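Local coordinates for GTP cyclohydrolase 1 type 2 homolog (Staphylococcus aureus subsp. aureus, PDB 3LNL), which is of unknown function but, as a NIF3-family hexameric toroid capped by PII-like domains, binds a pair of zinc ions, at residues M114-A117 against K118-L122; T342-M345 against N346-I350. The protein carries 2 engineered substitutions. All coordinates share one frame; numbering follows the deposited sequence.

Contact 1 of 2, residues M114-A117 against K118-L122; sequences MMLA and KVMGL. Engineered in segment 118-122: V119 (natural residue Ala).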
ATOM      1  N   MET B 114      35.404  -2.488  -4.070  1.00 13.55           N
ATOM      2  CA  MET B 114      36.837  -2.124  -4.149  1.00 12.72           C
ATOM      3  C   MET B 114      37.675  -3.391  -4.165  1.00 13.40           C
ATOM      4  O   MET B 114      38.605  -3.485  -4.963  1.00 14.28           O
ATOM      5  CB  MET B 114      37.235  -1.199  -3.011  1.00 12.71           C
ATOM      6  CG  MET B 114      38.735  -1.016  -2.813  1.00 14.74           C
ATOM      7  SD  MET B 114      39.405  -0.150  -4.236  1.00 18.27           S
ATOM      8  CE  MET B 114      38.769   1.505  -3.972  1.00 17.53           C
ATOM      9  N   MET B 115      37.357  -4.360  -3.288  1.00 14.12           N
ATOM     10  CA  MET B 115      38.078  -5.637  -3.240  1.00 13.54           C
ATOM     11  C   MET B 115      38.003  -6.413  -4.541  1.00 13.14           C
ATOM     12  O   MET B 115      39.022  -6.920  -5.036  1.00 12.42           O
ATOM     13  CB  MET B 115      37.536  -6.515  -2.115  1.00 14.01           C
ATOM     14  CG  MET B 115      37.870  -5.978  -0.724  1.00 15.12           C
ATOM     15  SD  MET B 115      36.880  -6.823   0.467  1.00 13.79           S
ATOM     16  CE  MET B 115      37.120  -5.819   1.967  1.00 16.44           C
ATOM     17  N   LEU B 116      36.811  -6.500  -5.104  1.00 12.53           N
ATOM     18  CA  LEU B 116      36.635  -7.131  -6.409  1.00 12.57           C
ATOM     19  C   LEU B 116      37.471  -6.459  -7.503  1.00 12.10           C
ATOM     20  O   LEU B 116      38.211  -7.118  -8.220  1.00 12.33           O
ATOM     21  CB  LEU B 116      35.144  -7.182  -6.792  1.00 11.90           C
ATOM     22  CG  LEU B 116      34.373  -8.278  -6.061  1.00 11.50           C
ATOM     23  CD1 LEU B 116      32.846  -8.024  -6.234  1.00 11.10           C
ATOM     24  CD2 LEU B 116      34.806  -9.717  -6.534  1.00  9.82           C
ATOM     25  N   ALA B 117      37.405  -5.133  -7.587  1.00 12.96           N
ATOM     26  CA  ALA B 117      38.162  -4.390  -8.589  1.00 13.09           C
ATOM     27  C   ALA B 117      39.669  -4.601  -8.457  1.00 12.95           C
ATOM     28  O   ALA B 117      40.374  -4.852  -9.457  1.00 12.99           O
ATOM     29  CB  ALA B 117      37.808  -2.881  -8.532  1.00 12.16           C
ATOM     30  N   LYS B 118      40.146  -4.581  -7.227  1.00 13.68           N
ATOM     31  CA  LYS B 118      41.557  -4.823  -6.933  1.00 15.22           C
ATOM     32  C   LYS B 118      41.972  -6.224  -7.340  1.00 14.24           C
ATOM     33  O   LYS B 118      42.971  -6.381  -8.003  1.00 13.06           O
ATOM     34  CB  LYS B 118      41.852  -4.562  -5.441  1.00 16.56           C
ATOM     35  CG  LYS B 118      41.925  -3.070  -5.070  1.00 19.44           C
ATOM     36  CD  LYS B 118      43.157  -2.406  -5.695  1.00 21.56           C
ATOM     37  CE  LYS B 118      43.428  -0.996  -5.155  1.00 22.96           C
ATOM     38  NZ  LYS B 118      44.321  -0.250  -6.123  1.00 21.56           N
ATOM     39  N   VAL B 119      41.158  -7.238  -7.025  1.00 14.34           N
ATOM     40  CA  VAL B 119      41.494  -8.608  -7.416  1.00 14.72           C
ATOM     41  C   VAL B 119      41.479  -8.798  -8.946  1.00 14.95           C
ATOM     42  O   VAL B 119      42.213  -9.596  -9.503  1.00 14.06           O
ATOM     43  CB  VAL B 119      40.569  -9.627  -6.751  1.00 15.70           C
ATOM     44  CG1 VAL B 119      40.948 -11.049  -7.196  1.00 16.53           C
ATOM     45  CG2 VAL B 119      40.662  -9.505  -5.325  1.00 10.71           C
ATOM     46  N   MET B 120      40.667  -8.015  -9.625  1.00 14.43           N
ATOM     47  CA  MET B 120      40.662  -7.990 -11.085  1.00 14.87           C
ATOM     48  C   MET B 120      41.781  -7.206 -11.730  1.00 14.77           C
ATOM     49  O   MET B 120      41.903  -7.238 -12.952  1.00 15.41           O
ATOM     50  CB  MET B 120      39.330  -7.453 -11.579  1.00 15.20           C
ATOM     51  CG  MET B 120      38.172  -8.338 -11.237  1.00 14.73           C
ATOM     52  SD  MET B 120      36.653  -7.550 -11.732  1.00 15.13           S
ATOM     53  CE  MET B 120      35.410  -8.458 -10.782  1.00 10.05           C
ATOM     54  N   GLY B 121      42.597  -6.535 -10.922  1.00 14.01           N
ATOM     55  CA  GLY B 121      43.730  -5.756 -11.431  1.00 15.19           C
ATOM     56  C   GLY B 121      43.367  -4.434 -12.050  1.00 14.64           C
ATOM     57  O   GLY B 121      44.111  -3.927 -12.855  1.00 14.39           O
ATOM     58  N   LEU B 122      42.215  -3.879 -11.673  1.00 14.02           N
ATOM     59  CA  LEU B 122      41.710  -2.667 -12.315  1.00 13.65           C
ATOM     60  C   LEU B 122      42.322  -1.438 -11.689  1.00 14.09           C
ATOM     61  O   LEU B 122      42.866  -1.508 -10.579  1.00 14.39           O
ATOM     62  CB  LEU B 122      40.202  -2.577 -12.247  1.00 13.17           C
ATOM     63  CG  LEU B 122      39.471  -3.825 -12.757  1.00 13.75           C
ATOM     64  CD1 LEU B 122      37.956  -3.668 -12.630  1.00 11.16           C
ATOM     65  CD2 LEU B 122      39.911  -4.200 -14.193  1.00 10.90           C
TER
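A117 and L122 meet where the helix 112-119 stops: A117 O accepts a hydrogen bond from the backbone N of L122 (residue i+5) at 3.0 Å with an N-H...O angle of 169°. Within the turn, G121 N reaches K118 O at 2.9 Å. G121 has positive phi (77°), and with these bonds the end is a Schellman motif. The reversal brings L122 back over the last turn, where its CD1 lies 4.2 Å from CB of A117. Leading up to it, K118 N, V119 N (an engineered residue) and M120 N donate to M114 O, M115 O and L116 O. M114 and K118 run side by side in the same direction, SD of M114 touching CG of K118 at 3.9 Å. M120 puts its CG beside its own backbone N (chi1 -65°) and then runs extended, laying the chain along L116 O with CE 4.2 Å from CB of L116. Further out, L116, A117, M120 and L122 pack on I285 of strand 279-285, L122 meets A246 and V248 of strand 240-253, and M114, A117 and K118 touch I125 of strand 125-142. M120 O accepts a hydrogen bond from K264 NZ, at the end of helix 254-264.

Contact 2 of 2, residues T342-M345 against N346-I350; sequences TLLM and NWFNI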
ATOM      1  N   THR B 342      42.499  -8.446   5.989  1.00 13.63           N
ATOM      2  CA  THR B 342      43.560  -7.452   5.814  1.00 14.47           C
ATOM      3  C   THR B 342      43.172  -6.108   6.460  1.00 13.94           C
ATOM      4  O   THR B 342      43.924  -5.526   7.247  1.00 12.52           O
ATOM      5  CB  THR B 342      43.906  -7.276   4.316  1.00 15.31           C
ATOM      6  OG1 THR B 342      44.391  -8.518   3.847  1.00 15.83           O
ATOM      7  CG2 THR B 342      44.990  -6.106   4.084  1.00 15.01           C
ATOM      8  N   LEU B 343      41.975  -5.651   6.169  1.00 13.59           N
ATOM      9  CA  LEU B 343      41.482  -4.423   6.790  1.00 13.99           C
ATOM     10  C   LEU B 343      41.572  -4.513   8.320  1.00 13.86           C
ATOM     11  O   LEU B 343      42.127  -3.637   8.977  1.00 13.36           O
ATOM     12  CB  LEU B 343      40.051  -4.136   6.375  1.00 13.10           C
ATOM     13  CG  LEU B 343      39.794  -3.714   4.918  1.00 15.46           C
ATOM     14  CD1 LEU B 343      38.314  -3.614   4.682  1.00 14.15           C
ATOM     15  CD2 LEU B 343      40.531  -2.384   4.532  1.00 16.97           C
ATOM     16  N   LEU B 344      41.006  -5.566   8.884  1.00 14.37           N
ATOM     17  CA  LEU B 344      40.917  -5.672  10.341  1.00 15.17           C
ATOM     18  C   LEU B 344      42.289  -5.766  11.006  1.00 15.40           C
ATOM     19  O   LEU B 344      42.510  -5.175  12.076  1.00 14.73           O
ATOM     20  CB  LEU B 344      40.041  -6.849  10.750  1.00 15.18           C
ATOM     21  CG  LEU B 344      39.627  -6.883  12.230  1.00 17.77           C
ATOM     22  CD1 LEU B 344      38.947  -5.596  12.757  1.00 17.56           C
ATOM     23  CD2 LEU B 344      38.662  -8.094  12.488  1.00 17.69           C
ATOM     24  N   MET B 345      43.200  -6.501  10.384  0.50 15.82           N
ATOM     25  CA  MET B 345      44.579  -6.576  10.864  0.50 16.65           C
ATOM     26  C   MET B 345      45.212  -5.190  10.920  0.50 16.80           C
ATOM     27  O   MET B 345      45.926  -4.861  11.867  0.50 16.01           O
ATOM     28  CB  MET B 345      45.410  -7.475   9.959  0.50 16.93           C
ATOM     29  CG  MET B 345      45.048  -8.923  10.090  0.50 18.98           C
ATOM     30  SD  MET B 345      46.257 -10.036   9.374  0.50 24.42           S
ATOM     31  CE  MET B 345      46.597  -9.288   7.748  0.50 23.37           C
ATOM     32  N   ASN B 346      44.936  -4.391   9.901  1.00 17.05           N
ATOM     33  CA  ASN B 346      45.423  -3.013   9.848  1.00 18.79           C
ATOM     34  C   ASN B 346      44.793  -2.137  10.923  1.00 18.01           C
ATOM     35  O   ASN B 346      45.496  -1.388  11.617  1.00 16.47           O
ATOM     36  CB  ASN B 346      45.132  -2.382   8.478  1.00 19.95           C
ATOM     37  CG  ASN B 346      45.701  -0.983   8.379  1.00 26.07           C
ATOM     38  OD1 ASN B 346      46.858  -0.752   8.785  1.00 35.62           O
ATOM     39  ND2 ASN B 346      44.890  -0.017   7.910  1.00 32.31           N
ATOM     40  N   TRP B 347      43.467  -2.219  11.061  1.00 16.88           N
ATOM     41  CA  TRP B 347      42.786  -1.446  12.109  1.00 16.80           C
ATOM     42  C   TRP B 347      43.289  -1.837  13.505  1.00 17.15           C
ATOM     43  O   TRP B 347      43.481  -0.962  14.395  1.00 17.45           O
ATOM     44  CB  TRP B 347      41.266  -1.621  12.043  1.00 15.91           C
ATOM     45  CG  TRP B 347      40.686  -1.248  10.749  1.00 17.56           C
ATOM     46  CD1 TRP B 347      41.179  -0.328   9.855  1.00 16.62           C
ATOM     47  CD2 TRP B 347      39.479  -1.773  10.165  1.00 15.59           C
ATOM     48  NE1 TRP B 347      40.364  -0.297   8.736  1.00 15.87           N
ATOM     49  CE2 TRP B 347      39.312  -1.149   8.911  1.00 17.22           C
ATOM     50  CE3 TRP B 347      38.542  -2.722  10.573  1.00 15.72           C
ATOM     51  CZ2 TRP B 347      38.244  -1.439   8.070  1.00 18.11           C
ATOM     52  CZ3 TRP B 347      37.493  -3.026   9.737  1.00 19.37           C
ATOM     53  CH2 TRP B 347      37.346  -2.371   8.490  1.00 19.15           C
ATOM     54  N   PHE B 348      43.526  -3.136  13.707  1.00 16.92           N
ATOM     55  CA  PHE B 348      44.042  -3.608  14.975  1.00 17.24           C
ATOM     56  C   PHE B 348      45.488  -3.115  15.216  1.00 18.22           C
ATOM     57  O   PHE B 348      45.842  -2.834  16.341  1.00 16.99           O
ATOM     58  CB  PHE B 348      44.049  -5.135  15.055  1.00 17.63           C
ATOM     59  CG  PHE B 348      42.701  -5.789  15.383  1.00 17.54           C
ATOM     60  CD1 PHE B 348      42.606  -7.193  15.371  1.00 16.56           C
ATOM     61  CD2 PHE B 348      41.562  -5.046  15.695  1.00 16.94           C
ATOM     62  CE1 PHE B 348      41.391  -7.836  15.670  1.00 16.13           C
ATOM     63  CE2 PHE B 348      40.336  -5.675  15.989  1.00 16.58           C
ATOM     64  CZ  PHE B 348      40.252  -7.069  15.958  1.00 17.71           C
ATOM     65  N   ASN B 349      46.305  -3.076  14.163  1.00 19.13           N
ATOM     66  CA  ASN B 349      47.669  -2.579  14.274  1.00 21.33           C
ATOM     67  C   ASN B 349      47.633  -1.136  14.781  1.00 22.11           C
ATOM     68  O   ASN B 349      48.220  -0.821  15.789  1.00 23.99           O
ATOM     69  CB  ASN B 349      48.409  -2.640  12.944  1.00 21.09           C
ATOM     70  CG  ASN B 349      49.816  -2.057  13.059  1.00 22.66           C
ATOM     71  OD1 ASN B 349      50.636  -2.614  13.774  1.00 25.01           O
ATOM     72  ND2 ASN B 349      50.095  -0.946  12.369  1.00 21.14           N
ATOM     73  N   ILE B 350      46.868  -0.296  14.112  1.00 23.45           N
ATOM     74  CA  ILE B 350      46.674   1.075  14.553  1.00 24.28           C
ATOM     75  C   ILE B 350      46.314   1.154  16.029  1.00 25.00           C
ATOM     76  O   ILE B 350      46.833   1.975  16.725  1.00 25.68           O
ATOM     77  CB  ILE B 350      45.584   1.816  13.746  1.00 23.71           C
ATOM     78  CG1 ILE B 350      45.912   1.822  12.276  1.00 21.91           C
ATOM     79  CG2 ILE B 350      45.408   3.259  14.278  1.00 24.58           C
ATOM     80  CD1 ILE B 350      47.124   2.550  11.869  1.00 31.22           C
TER
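The W347 indole has the backbone of L343 and L344 over one face: L343 O stands 3.3 Å above the ring plane, offset toward the rim, with L344 N also on that face. Over the six-membered ring sits CB of L343, 4.0 Å from the centroid and 23° off the normal, a CH-pi contact. With CG of W347 placed beside its own backbone N (chi1 -57°), the indole turns back over the preceding turn and lies alongside L343. L344 serves both aromatics. Its CG is 3.9 Å from the centroid of the F348 ring and 16° off the normal, a second CH-pi contact, while its CD1 approaches CE2 of F348 at 3.5 Å and CE3 of W347 at 3.6 Å. L344 reaches across W347 at about a right angle. The backbone beneath is regular helix: the N-H groups of N346, W347, F348 and N349 donate to T342 O, L343 O, L344 O and M345 O. Beyond the segments, W347 stacks on H17. The contact is thus mainly dispersion and CH-pi attraction between L343 or L344 and the two rings; L344, W347 and F348 continue onto helix 7-17, and L344 and F348 also reach V357, whereas N346 and N349 belong to an exposed side.

From the N terminus, contact 1 comes first, at the end of helix 112-119 just before strand 125-142 leads toward the PII-like domain. Contact 2 follows more than two hundred residues later, within helix 336-350. Each joins residues three to five apart, so neither closes a long loop, and the two stand in series without nesting or crossing. Their centres are about 20 Å apart, yet the helices meet, with CE of M115 packing 3.7 Å from CD1 of L343. Contact 1 faces the sheet holding strands 240-253 and 279-285, contact 2 helix 7-17 and strand 357-359. A bound zinc ion lies about 8 Å from the L116 side chain, whereas the L343 side chain is about 13 Å from one.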